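TatD-related deoxyribonuclease (Thermotoga maritima, PDB 1J6O) probably acts as a metal-dependent deoxyribonuclease of the TatD family, hydrolysing ester bonds in DNA with divalent metal ions held in a TIM-barrel fold. Local coordinates at residues A[141-144]-A[145-148]; A[170-173]-A[174-177]; A[121-124]-A[125-129]; A[197-200]-A[201-205]; A[212-215]-A[216-219]. One frame throughout, in Å; residues are numbered along the deposited sequence.

Interaction 1 of 5, residues A[141-144]-A[145-148]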
loop_
_atom_site.group_PDB
_atom_site.type_symbol
_atom_site.label_atom_id
_atom_site.label_comp_id
_atom_site.label_asym_id
_atom_site.label_seq_id
_atom_site.Cartn_x
_atom_site.Cartn_y
_atom_site.Cartn_z
ATOM N N ARG A 141 9.777 -6.635 -4.436
ATOM C CA ARG A 141 10.494 -6.216 -5.649
ATOM C C ARG A 141 11.403 -7.406 -6.020
ATOM O O ARG A 141 12.285 -7.772 -5.254
ATOM C CB ARG A 141 11.327 -4.958 -5.375
ATOM C CG ARG A 141 11.920 -4.249 -6.618
ATOM C CD ARG A 141 10.833 -3.770 -7.597
ATOM N NE ARG A 141 9.544 -3.540 -6.927
ATOM C CZ ARG A 141 8.408 -3.189 -7.538
ATOM N NH1 ARG A 141 8.365 -3.009 -8.862
ATOM N NH2 ARG A 141 7.295 -3.030 -6.817
ATOM N N ASP A 142 11.148 -8.020 -7.177
ATOM C CA ASP A 142 11.934 -9.170 -7.644
ATOM C C ASP A 142 12.135 -10.249 -6.568
ATOM O O ASP A 142 13.223 -10.827 -6.429
ATOM C CB ASP A 142 13.295 -8.699 -8.167
ATOM C CG ASP A 142 13.175 -7.816 -9.408
ATOM O OD1 ASP A 142 12.128 -7.885 -10.080
ATOM O OD2 ASP A 142 14.123 -7.065 -9.726
ATOM N N ALA A 143 11.086 -10.527 -5.810
ATOM C CA ALA A 143 11.158 -11.531 -4.753
ATOM C C ALA A 143 9.790 -12.159 -4.532
ATOM O O ALA A 143 9.477 -12.579 -3.421
ATOM C CB ALA A 143 11.637 -10.883 -3.445
ATOM N N TYR A 144 8.970 -12.225 -5.578
ATOM C CA TYR A 144 7.645 -12.811 -5.425
ATOM C C TYR A 144 7.657 -14.247 -4.936
ATOM O O TYR A 144 6.915 -14.593 -4.032
ATOM C CB TYR A 144 6.854 -12.661 -6.732
ATOM C CG TYR A 144 6.383 -11.235 -6.909
ATOM C CD1 TYR A 144 5.198 -10.797 -6.313
ATOM C CD2 TYR A 144 7.166 -10.296 -7.584
ATOM C CE1 TYR A 144 4.801 -9.450 -6.375
ATOM C CE2 TYR A 144 6.781 -8.931 -7.652
ATOM C CZ TYR A 144 5.596 -8.524 -7.036
ATOM O OH TYR A 144 5.234 -7.193 -7.019
ATOM N N SER A 145 8.513 -15.089 -5.511
ATOM C CA SER A 145 8.560 -16.473 -5.069
ATOM C C SER A 145 8.977 -16.566 -3.609
ATOM O O SER A 145 8.402 -17.331 -2.840
ATOM C CB SER A 145 9.551 -17.293 -5.916
ATOM O OG SER A 145 9.701 -18.610 -5.378
ATOM N N GLU A 146 9.977 -15.785 -3.226
ATOM C CA GLU A 146 10.449 -15.822 -1.850
ATOM C C GLU A 146 9.429 -15.285 -0.853
ATOM O O GLU A 146 9.248 -15.847 0.240
ATOM C CB GLU A 146 11.785 -15.068 -1.733
ATOM C CG GLU A 146 12.959 -15.721 -2.507
ATOM C CD GLU A 146 13.105 -15.250 -3.962
ATOM O OE1 GLU A 146 12.115 -14.771 -4.566
ATOM O OE2 GLU A 146 14.234 -15.378 -4.510
ATOM N N ALA A 147 8.751 -14.209 -1.232
ATOM C CA ALA A 147 7.755 -13.629 -0.348
ATOM C C ALA A 147 6.586 -14.614 -0.246
ATOM O O ALA A 147 6.069 -14.856 0.843
ATOM C CB ALA A 147 7.292 -12.284 -0.897
ATOM N N TYR A 148 6.178 -15.190 -1.375
ATOM C CA TYR A 148 5.066 -16.146 -1.356
ATOM C C TYR A 148 5.345 -17.272 -0.359
ATOM O O TYR A 148 4.512 -17.574 0.494
ATOM C CB TYR A 148 4.844 -16.760 -2.735
ATOM C CG TYR A 148 3.656 -17.693 -2.769
ATOM C CD1 TYR A 148 2.345 -17.194 -2.734
ATOM C CD2 TYR A 148 3.832 -19.075 -2.858
ATOM C CE1 TYR A 148 1.234 -18.059 -2.798
ATOM C CE2 TYR A 148 2.736 -19.941 -2.920
ATOM C CZ TYR A 148 1.443 -19.430 -2.890
ATOM O OH TYR A 148 0.361 -20.292 -2.931
HETATM O O HOH W 1 15.091 -12.845 -6.610
#
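A143 and A147 pair one turn apart where the chain leaves strand 136-141 of the TIM barrel and winds into helix 144-153, with A143 as the N-cap residue. The close-packed part is the backbone of this first turn. A147 N gives its hydrogen to A143 O at 2.8 Å, nearly in line with the carbonyl, and Y148 N does the same to Y144 O at 2.8 Å, tilted somewhat out of the carbonyl plane. Alanine suits position 147: its methyl lies 3.4 Å from A143 O and also touches L106 of strand 98-107, fitting between the turn and the strand. The small side chain of A143 fits against L106 and F108. Y144 sets CG beside its own backbone N (chi1 -75°), and its ring meets F166; its OH is hydrogen-bonded to S167 N, so the phenol ties the helix start to the loop after the next strand. The other flank is looser and wetter. S145 and D142 are exposed, small or charged as fits a surface. E146 bends at chi2 (89°), which folds its carboxylate back over the N-cap residue and brings OE1 within 3.4 Å of A143 CA. Its other oxygen takes part in a water bridge: the water donates to D142 O at 2.8 Å and, weakly, to E146 OE2 at 3.4 Å.

Interaction 2 of 5, residues A[170-173]-A[174-177]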
loop_
_atom_site.group_PDB
_atom_site.type_symbol
_atom_site.label_atom_id
_atom_site.label_comp_id
_atom_site.label_asym_id
_atom_site.label_seq_id
_atom_site.Cartn_x
_atom_site.Cartn_y
_atom_site.Cartn_z
ATOM N N TYR A 170 0.394 -12.293 -14.340
ATOM C CA TYR A 170 -0.852 -12.907 -13.910
ATOM C C TYR A 170 -0.689 -14.141 -13.031
ATOM O O TYR A 170 -1.381 -14.288 -12.028
ATOM C CB TYR A 170 -1.727 -13.285 -15.118
ATOM C CG TYR A 170 -3.076 -13.821 -14.678
ATOM C CD1 TYR A 170 -3.960 -13.014 -13.958
ATOM C CD2 TYR A 170 -3.446 -15.141 -14.929
ATOM C CE1 TYR A 170 -5.179 -13.506 -13.493
ATOM C CE2 TYR A 170 -4.664 -15.648 -14.467
ATOM C CZ TYR A 170 -5.527 -14.826 -13.749
ATOM O OH TYR A 170 -6.729 -15.322 -13.286
ATOM N N GLU A 171 0.217 -15.043 -13.394
ATOM C CA GLU A 171 0.390 -16.240 -12.581
ATOM C C GLU A 171 0.681 -15.921 -11.118
ATOM O O GLU A 171 0.087 -16.527 -10.216
ATOM C CB GLU A 171 1.481 -17.150 -13.161
ATOM C CG GLU A 171 1.730 -18.378 -12.281
ATOM C CD GLU A 171 2.739 -19.361 -12.869
ATOM O OE1 GLU A 171 2.980 -19.305 -14.093
ATOM O OE2 GLU A 171 3.285 -20.198 -12.102
ATOM N N TRP A 172 1.576 -14.969 -10.875
ATOM C CA TRP A 172 1.915 -14.595 -9.496
ATOM C C TRP A 172 0.739 -13.851 -8.858
ATOM O O TRP A 172 0.451 -13.997 -7.665
ATOM C CB TRP A 172 3.177 -13.725 -9.479
ATOM C CG TRP A 172 4.416 -14.559 -9.343
ATOM C CD1 TRP A 172 5.516 -14.546 -10.148
ATOM C CD2 TRP A 172 4.641 -15.569 -8.362
ATOM N NE1 TRP A 172 6.420 -15.503 -9.726
ATOM C CE2 TRP A 172 5.905 -16.140 -8.626
ATOM C CE3 TRP A 172 3.894 -16.047 -7.273
ATOM C CZ2 TRP A 172 6.437 -17.171 -7.851
ATOM C CZ3 TRP A 172 4.419 -17.067 -6.502
ATOM C CH2 TRP A 172 5.684 -17.617 -6.795
ATOM N N ALA A 173 0.050 -13.060 -9.666
ATOM C CA ALA A 173 -1.094 -12.307 -9.156
ATOM C C ALA A 173 -2.104 -13.294 -8.599
ATOM O O ALA A 173 -2.618 -13.139 -7.482
ATOM C CB ALA A 173 -1.717 -11.482 -10.299
ATOM N N LYS A 174 -2.391 -14.330 -9.385
ATOM C CA LYS A 174 -3.341 -15.336 -8.961
ATOM C C LYS A 174 -2.886 -16.036 -7.685
ATOM O O LYS A 174 -3.685 -16.296 -6.791
ATOM C CB LYS A 174 -3.566 -16.355 -10.086
ATOM C CG LYS A 174 -4.581 -17.422 -9.728
ATOM C CD LYS A 174 -5.303 -17.919 -10.972
ATOM C CE LYS A 174 -6.059 -19.189 -10.651
ATOM N NZ LYS A 174 -5.093 -20.149 -10.038
ATOM N N LYS A 175 -1.596 -16.329 -7.585
ATOM C CA LYS A 175 -1.090 -16.998 -6.393
ATOM C C LYS A 175 -1.328 -16.175 -5.133
ATOM O O LYS A 175 -1.708 -16.715 -4.097
ATOM C CB LYS A 175 0.410 -17.278 -6.533
ATOM C CG LYS A 175 0.772 -18.259 -7.653
ATOM C CD LYS A 175 0.503 -19.716 -7.283
ATOM C CE LYS A 175 1.500 -20.254 -6.262
ATOM N NZ LYS A 175 1.474 -21.763 -6.209
ATOM N N PHE A 176 -1.101 -14.868 -5.221
ATOM C CA PHE A 176 -1.301 -14.013 -4.058
ATOM C C PHE A 176 -2.777 -13.777 -3.791
ATOM O O PHE A 176 -3.218 -13.749 -2.634
ATOM C CB PHE A 176 -0.533 -12.708 -4.252
ATOM C CG PHE A 176 0.918 -12.833 -3.907
ATOM C CD1 PHE A 176 1.338 -12.695 -2.584
ATOM C CD2 PHE A 176 1.863 -13.139 -4.888
ATOM C CE1 PHE A 176 2.694 -12.858 -2.240
ATOM C CE2 PHE A 176 3.218 -13.306 -4.559
ATOM C CZ PHE A 176 3.630 -13.163 -3.220
ATOM N N ILE A 177 -3.546 -13.618 -4.857
ATOM C CA ILE A 177 -4.979 -13.408 -4.674
ATOM C C ILE A 177 -5.525 -14.659 -3.973
ATOM O O ILE A 177 -6.335 -14.570 -3.039
ATOM C CB ILE A 177 -5.676 -13.226 -6.019
ATOM C CG1 ILE A 177 -5.376 -11.821 -6.548
ATOM C CG2 ILE A 177 -7.182 -13.498 -5.890
ATOM C CD1 ILE A 177 -5.961 -11.579 -7.885
#
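Four successive i to i+4 hydrogen bonds, from K174 N to Y170 O through I177 N to A173 O, wind these residues into the regular alpha-helix 170-179 that links strands 161-163 and 181-185 in a beta-alpha-beta unit of the TIM barrel. On one flank W172 spreads its indole against the next turn. Its CE3 lies 3.8 Å from K175 CB and 3.9 Å from F176 CE2, both met obliquely, so the six-membered ring sits against the lysine stem and F176 CE2 together. The F176 ring also has W172 O at its edge, in plane, 3.2 Å from CD2. Were W172 an alanine, a gap would probably open beside F176 and the K175 stem would lose part of its apolar cover. Small A173 lets helix 195-204 come close, its side chain touching V200 and V204. Lysine suits the outer flank, its methylenes serving as apolar surface while the ammonium of K174 makes a long, weak ion pair with D178. K174 CG stands opposite its own N (chi1 -178°), so the chain crosses Y170, whose ring has K174 CB over one face; farther out, K174 CD passes 3.8 Å from Y170 OH.

Interaction 3 of 5, residues A[121-124]-A[125-129]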
loop_
_atom_site.group_PDB
_atom_site.type_symbol
_atom_site.label_atom_id
_atom_site.label_comp_id
_atom_site.label_asym_id
_atom_site.label_seq_id
_atom_site.Cartn_x
_atom_site.Cartn_y
_atom_site.Cartn_z
ATOM N N VAL A 121 13.225 -9.852 9.323
ATOM C CA VAL A 121 12.484 -8.632 9.676
ATOM C C VAL A 121 11.059 -8.688 9.107
ATOM O O VAL A 121 10.102 -8.220 9.748
ATOM C CB VAL A 121 13.246 -7.387 9.145
ATOM C CG1 VAL A 121 12.383 -6.125 9.229
ATOM C CG2 VAL A 121 14.546 -7.195 9.967
ATOM N N PHE A 122 10.929 -9.270 7.920
ATOM C CA PHE A 122 9.632 -9.416 7.241
ATOM C C PHE A 122 8.814 -10.433 8.039
ATOM O O PHE A 122 7.654 -10.209 8.380
ATOM C CB PHE A 122 9.869 -9.906 5.814
ATOM C CG PHE A 122 8.599 -10.169 5.018
ATOM C CD1 PHE A 122 7.460 -9.387 5.194
ATOM C CD2 PHE A 122 8.601 -11.114 4.007
ATOM C CE1 PHE A 122 6.348 -9.540 4.359
ATOM C CE2 PHE A 122 7.485 -11.284 3.150
ATOM C CZ PHE A 122 6.359 -10.491 3.328
ATOM N N VAL A 123 9.441 -11.562 8.362
ATOM C CA VAL A 123 8.740 -12.583 9.128
ATOM C C VAL A 123 8.262 -12.040 10.470
ATOM O O VAL A 123 7.142 -12.290 10.886
ATOM C CB VAL A 123 9.650 -13.822 9.362
ATOM C CG1 VAL A 123 9.046 -14.727 10.433
ATOM C CG2 VAL A 123 9.808 -14.586 8.063
ATOM N N GLU A 124 9.098 -11.275 11.151
ATOM C CA GLU A 124 8.700 -10.736 12.427
ATOM C C GLU A 124 7.517 -9.771 12.351
ATOM O O GLU A 124 6.706 -9.717 13.279
ATOM C CB GLU A 124 9.908 -10.093 13.107
ATOM C CG GLU A 124 11.075 -11.087 13.191
ATOM C CD GLU A 124 12.201 -10.677 14.122
ATOM O OE1 GLU A 124 12.646 -9.521 14.040
ATOM O OE2 GLU A 124 12.664 -11.531 14.926
ATOM N N GLN A 125 7.391 -9.041 11.249
ATOM C CA GLN A 125 6.275 -8.102 11.115
ATOM C C GLN A 125 4.992 -8.858 10.734
ATOM O O GLN A 125 3.873 -8.478 11.145
ATOM C CB GLN A 125 6.620 -7.029 10.102
ATOM C CG GLN A 125 7.628 -6.048 10.692
ATOM C CD GLN A 125 8.040 -4.975 9.718
ATOM O OE1 GLN A 125 7.346 -3.965 9.560
ATOM N NE2 GLN A 125 9.162 -5.183 9.053
ATOM N N ILE A 126 5.151 -9.919 9.944
ATOM C CA ILE A 126 4.008 -10.723 9.551
ATOM C C ILE A 126 3.475 -11.306 10.865
ATOM O O ILE A 126 2.257 -11.342 11.098
ATOM C CB ILE A 126 4.453 -11.883 8.633
ATOM C CG1 ILE A 126 4.813 -11.332 7.258
ATOM C CG2 ILE A 126 3.372 -12.956 8.571
ATOM C CD1 ILE A 126 5.459 -12.398 6.357
ATOM N N GLU A 127 4.379 -11.782 11.730
ATOM C CA GLU A 127 3.942 -12.356 13.012
ATOM C C GLU A 127 3.242 -11.320 13.881
ATOM O O GLU A 127 2.251 -11.636 14.574
ATOM C CB GLU A 127 5.124 -12.990 13.761
ATOM C CG GLU A 127 5.694 -14.121 12.945
ATOM C CD GLU A 127 6.855 -14.854 13.608
ATOM O OE1 GLU A 127 7.798 -14.198 14.097
ATOM O OE2 GLU A 127 6.827 -16.088 13.590
ATOM N N LEU A 128 3.734 -10.083 13.855
ATOM C CA LEU A 128 3.092 -9.051 14.655
ATOM C C LEU A 128 1.683 -8.758 14.107
ATOM O O LEU A 128 0.727 -8.592 14.871
ATOM C CB LEU A 128 3.912 -7.760 14.638
ATOM C CG LEU A 128 3.236 -6.574 15.328
ATOM C CD1 LEU A 128 3.064 -6.829 16.824
ATOM C CD2 LEU A 128 4.072 -5.335 15.111
ATOM N N ALA A 129 1.555 -8.678 12.785
ATOM C CA ALA A 129 0.246 -8.406 12.186
ATOM C C ALA A 129 -0.748 -9.527 12.565
ATOM O O ALA A 129 -1.937 -9.267 12.837
ATOM C CB ALA A 129 0.378 -8.289 10.666
#
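I126 reaches over one face of the F122 ring, one turn away on helix 115-132. The ring of F122 lies across the end of the isoleucine, whose CD1 stands over its centre, 3.6 Å from the centroid and 12° off the ring normal, a CH-pi contact. With CG1 beside the backbone N (chi1 -73°) and the chain then extended, I126 projects back toward F122 and delivers its terminal methyl to the face. A flat aromatic offers such a methyl a broad seat, and both side chains also touch I150 of helix 144-153. A serine in place of F122 would probably leave I126 CD1 without its aromatic bed and open a gap toward T104 and L106 of strand 98-107.

Q125 lies alongside V121, pointing the same way, with NE2 3.4 Å from V121 CG1. V121 O is gripped twice: Q125 N reaches it at 3.2 Å, and Q125 NE2 at 3.3 Å comes from the opposite face, above the carbonyl plane. The other end of this buried amide accepts from V73 N, so glutamine, donor and acceptor at once, suits the place. V123 and E127 cross on the outer side, where the glutamate carbon CD rests 3.9 Å from V123 CG1. A mostly apolar inner face and an acidic outer one make this an amphipathic helix, the connection of a beta-alpha-beta unit joining strands 98-107 and 136-141 of the TIM barrel.

Interaction 4 of 5, residues A[197-200]-A[201-205]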
loop_
_atom_site.group_PDB
_atom_site.type_symbol
_atom_site.label_atom_id
_atom_site.label_comp_id
_atom_site.label_asym_id
_atom_site.label_seq_id
_atom_site.Cartn_x
_atom_site.Cartn_y
_atom_site.Cartn_z
ATOM N N LEU A 197 1.441 -4.976 -17.146
ATOM C CA LEU A 197 0.604 -4.665 -15.990
ATOM C C LEU A 197 -0.862 -4.515 -16.380
ATOM O O LEU A 197 -1.751 -5.035 -15.701
ATOM C CB LEU A 197 1.077 -3.376 -15.311
ATOM C CG LEU A 197 0.350 -3.057 -13.995
ATOM C CD1 LEU A 197 0.523 -4.217 -13.034
ATOM C CD2 LEU A 197 0.887 -1.759 -13.374
ATOM N N ARG A 198 -1.121 -3.793 -17.465
ATOM C CA ARG A 198 -2.490 -3.594 -17.910
ATOM C C ARG A 198 -3.169 -4.932 -18.215
ATOM O O ARG A 198 -4.349 -5.138 -17.899
ATOM C CB ARG A 198 -2.536 -2.673 -19.133
ATOM C CG ARG A 198 -2.420 -1.188 -18.784
ATOM C CD ARG A 198 -2.736 -0.255 -19.980
ATOM N NE ARG A 198 -1.681 -0.243 -21.000
ATOM C CZ ARG A 198 -0.484 0.334 -20.867
ATOM N NH1 ARG A 198 -0.140 0.972 -19.749
ATOM N NH2 ARG A 198 0.378 0.291 -21.867
ATOM N N GLU A 199 -2.421 -5.850 -18.817
ATOM C CA GLU A 199 -2.992 -7.154 -19.141
ATOM C C GLU A 199 -3.345 -7.875 -17.828
ATOM O O GLU A 199 -4.350 -8.591 -17.753
ATOM C CB GLU A 199 -2.005 -7.974 -19.977
ATOM C CG GLU A 199 -2.566 -9.303 -20.515
ATOM C CD GLU A 199 -3.841 -9.143 -21.372
ATOM O OE1 GLU A 199 -3.902 -8.221 -22.234
ATOM O OE2 GLU A 199 -4.789 -9.952 -21.191
ATOM N N VAL A 200 -2.526 -7.677 -16.794
ATOM C CA VAL A 200 -2.764 -8.305 -15.485
ATOM C C VAL A 200 -4.058 -7.757 -14.880
ATOM O O VAL A 200 -4.902 -8.497 -14.362
ATOM C CB VAL A 200 -1.620 -8.010 -14.490
ATOM C CG1 VAL A 200 -2.006 -8.509 -13.111
ATOM C CG2 VAL A 200 -0.336 -8.691 -14.946
ATOM N N VAL A 201 -4.203 -6.443 -14.922
ATOM C CA VAL A 201 -5.398 -5.820 -14.387
ATOM C C VAL A 201 -6.618 -6.368 -15.137
ATOM O O VAL A 201 -7.666 -6.635 -14.544
ATOM C CB VAL A 201 -5.352 -4.282 -14.562
ATOM C CG1 VAL A 201 -6.715 -3.700 -14.301
ATOM C CG2 VAL A 201 -4.356 -3.683 -13.575
ATOM N N LYS A 202 -6.463 -6.541 -16.447
ATOM C CA LYS A 202 -7.550 -7.053 -17.275
ATOM C C LYS A 202 -8.001 -8.460 -16.856
ATOM O O LYS A 202 -9.203 -8.751 -16.809
ATOM C CB LYS A 202 -7.117 -7.043 -18.748
ATOM C CG LYS A 202 -8.265 -7.160 -19.757
ATOM C CD LYS A 202 -7.789 -6.757 -21.158
ATOM C CE LYS A 202 -8.869 -6.984 -22.229
ATOM N NZ LYS A 202 -8.410 -6.550 -23.603
ATOM N N ARG A 203 -7.033 -9.312 -16.543
ATOM C CA ARG A 203 -7.294 -10.695 -16.128
ATOM C C ARG A 203 -7.814 -10.839 -14.713
ATOM O O ARG A 203 -8.659 -11.693 -14.430
ATOM C CB ARG A 203 -6.012 -11.535 -16.211
ATOM C CG ARG A 203 -5.299 -11.558 -17.561
ATOM C CD ARG A 203 -5.985 -12.470 -18.559
ATOM N NE ARG A 203 -5.918 -13.883 -18.168
ATOM C CZ ARG A 203 -4.797 -14.601 -18.112
ATOM N NH1 ARG A 203 -3.626 -14.052 -18.415
ATOM N NH2 ARG A 203 -4.845 -15.882 -17.768
ATOM N N VAL A 204 -7.304 -10.009 -13.811
ATOM C CA VAL A 204 -7.718 -10.073 -12.417
ATOM C C VAL A 204 -9.079 -9.461 -12.100
ATOM O O VAL A 204 -9.843 -10.010 -11.308
ATOM C CB VAL A 204 -6.641 -9.426 -11.521
ATOM C CG1 VAL A 204 -7.112 -9.384 -10.086
ATOM C CG2 VAL A 204 -5.338 -10.237 -11.631
ATOM N N GLY A 205 -9.377 -8.312 -12.690
ATOM C CA GLY A 205 -10.660 -7.711 -12.415
ATOM C C GLY A 205 -10.716 -6.872 -11.153
ATOM O O GLY A 205 -9.796 -6.885 -10.332
HETATM O O HOH W 2 -5.885 -8.103 -24.071
#
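E199 and K202 share a water that donates to E199 OE1 at 2.7 Å and accepts from K202 NZ at 3.0 Å, so two opposite charges on the exposed flank are joined through solvent rather than directly. Four i to i+4 backbone bonds run beneath them; those from V201 N to L197 O and from V204 N to V200 O, both 2.9 Å, are the straighter ones. E199 bends at chi2 (57°) and crosses R203, setting OE2 3.8 Å from R203 CD. The carboxylate thus lies against the arginine's methylenes, its plane turned 40° from the guanidinium, which makes a cation-pi contact with Y170 of helix 170-179. A long, flexible arginine can serve both neighbours at once. Farther inward, V200 and V204 run side by side, V200 CG1 lying 4.0 Å from V204 CG2, and this compact branched ridge rests on A173. V201, on another flank, touches V189. After V204 the chain turns out of the helix at G205, whose positive phi (84°) would press a side chain against the preceding carbonyl oxygen. Charged outside and valine-lined inside, helix 195-204 is the amphipathic connection between strands 181-185 and 209-211 in a beta-alpha-beta unit of the TIM barrel.

Interaction 5 of 5, residues A[212-215]-A[216-219]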
loop_
_atom_site.group_PDB
_atom_site.type_symbol
_atom_site.label_atom_id
_atom_site.label_comp_id
_atom_site.label_asym_id
_atom_site.label_seq_id
_atom_site.Cartn_x
_atom_site.Cartn_y
_atom_site.Cartn_z
ATOM N N GLU A 212 -3.573 3.089 -5.451
ATOM C CA GLU A 212 -2.548 3.655 -4.605
ATOM C C GLU A 212 -1.729 4.616 -5.455
ATOM O O GLU A 212 -1.768 4.553 -6.693
ATOM C CB GLU A 212 -1.634 2.569 -4.054
ATOM C CG GLU A 212 -0.610 2.042 -5.070
ATOM C CD GLU A 212 0.337 1.052 -4.429
ATOM O OE1 GLU A 212 -0.122 -0.070 -4.166
ATOM O OE2 GLU A 212 1.518 1.408 -4.157
ATOM N N THR A 213 -1.039 5.542 -4.792
ATOM C CA THR A 213 -0.204 6.487 -5.509
ATOM C C THR A 213 1.252 6.247 -5.135
ATOM O O THR A 213 2.138 6.438 -5.961
ATOM C CB THR A 213 -0.446 7.971 -5.113
ATOM O OG1 THR A 213 -0.213 8.129 -3.699
ATOM C CG2 THR A 213 -1.846 8.423 -5.476
ATOM N N ASP A 214 1.494 5.804 -3.901
ATOM C CA ASP A 214 2.841 5.585 -3.411
ATOM C C ASP A 214 3.489 6.997 -3.453
ATOM O O ASP A 214 4.710 7.141 -3.568
ATOM C CB ASP A 214 3.628 4.599 -4.293
ATOM C CG ASP A 214 4.882 4.068 -3.595
ATOM O OD1 ASP A 214 4.987 4.176 -2.340
ATOM O OD2 ASP A 214 5.765 3.526 -4.308
ATOM N N CYS A 215 2.665 8.049 -3.352
ATOM C CA CYS A 215 3.213 9.419 -3.391
ATOM C C CYS A 215 4.290 9.589 -2.302
ATOM O O CYS A 215 4.141 9.071 -1.195
ATOM C CB CYS A 215 2.089 10.452 -3.229
ATOM S SG CYS A 215 1.188 10.434 -1.656
ATOM N N PRO A 216 5.327 10.407 -2.558
ATOM C CA PRO A 216 5.553 11.190 -3.788
ATOM C C PRO A 216 6.082 10.441 -5.000
ATOM O O PRO A 216 6.325 11.047 -6.043
ATOM C CB PRO A 216 6.557 12.231 -3.324
ATOM C CG PRO A 216 7.498 11.365 -2.449
ATOM C CD PRO A 216 6.453 10.571 -1.612
ATOM N N PHE A 217 6.261 9.139 -4.885
ATOM C CA PHE A 217 6.789 8.360 -6.004
ATOM C C PHE A 217 5.825 7.952 -7.147
ATOM O O PHE A 217 4.608 8.053 -6.997
ATOM C CB PHE A 217 7.385 7.042 -5.500
ATOM C CG PHE A 217 8.273 7.157 -4.295
ATOM C CD1 PHE A 217 9.375 7.997 -4.287
ATOM C CD2 PHE A 217 7.959 6.428 -3.144
ATOM C CE1 PHE A 217 10.170 8.131 -3.131
ATOM C CE2 PHE A 217 8.731 6.550 -2.003
ATOM C CZ PHE A 217 9.841 7.404 -1.990
ATOM N N LEU A 218 6.425 7.548 -8.268
ATOM C CA LEU A 218 5.704 7.072 -9.437
ATOM C C LEU A 218 4.412 7.739 -9.874
ATOM O O LEU A 218 3.317 7.141 -9.800
ATOM C CB LEU A 218 5.396 5.604 -9.186
ATOM C CG LEU A 218 6.577 4.751 -8.723
ATOM C CD1 LEU A 218 6.095 3.394 -8.150
ATOM C CD2 LEU A 218 7.486 4.530 -9.907
ATOM N N PRO A 219 4.502 8.962 -10.386
ATOM C CA PRO A 219 3.362 9.755 -10.845
ATOM C C PRO A 219 2.772 9.119 -12.096
ATOM O O PRO A 219 3.474 8.375 -12.784
ATOM C CB PRO A 219 3.999 11.094 -11.107
ATOM C CG PRO A 219 5.448 10.727 -11.556
ATOM C CD PRO A 219 5.773 9.693 -10.521
HETATM O O HOH W 3 1.977 5.406 -8.284
#
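D214 sets its carboxylate carbon at the edge of the F217 ring, in plane, while P216 CG lies over one face of that ring, 4.2 Å above the plane and shifted toward the rim. The carboxylate itself is turned 68° from the ring, and F217 CD2 lies 3.8 Å from D214 OD1. The first torsion of D214 (chi1 -164°) sets the acid beside F217 CD2 and L218 CD1, with OD1 hydrogen-bonded to H19 NE2; L218 CD1 comes within 3.9 Å of D214 OD2, so apolar carbons border one flank of the acid. The backbone turns here. F217 N bonds to D214 O at 2.9 Å, closing a type VIa beta turn with a cis peptide before P216, and proline is the residue type that most readily adopts it. T213 OG1 accepts from C215 N at 2.9 Å in an ST turn; the hydroxyl sits on CB, close enough to the backbone to take the N-H two residues on, and threonine or serine is the usual residue there. The same oxygen is hydrogen-bonded to D15. A water lies between T213 O and L218 O, its 2.5 Å approach to T213 O unusually short. The loop after the last barrel strand, 209-211, thereby presents D214 beside H17 and H19, consistent with the predicted divalent metal site of the TIM-barrel TatD nucleases.

From the N terminus the order is interaction 3, 1, 2, 4, 5. Each closes a short local turn, and they follow in series, none enclosing or crossing another. Interactions 3, 2 and 4 lie on helices 115-132, 170-179 and 195-204, and interaction 1 starts helix 144-153, so together they sample successive outer helices of the barrel. Neighbours meet side by side: A147 of interaction 1 approaches F122 of interaction 3, Y144 packs on F176 of interaction 2, and I177 of interaction 2 on V204 of interaction 4. Interaction 5 touches none of them; it lies in the loop after strand 209-211, at the predicted metal site, on the opposite side of the chain's centre from interaction 3.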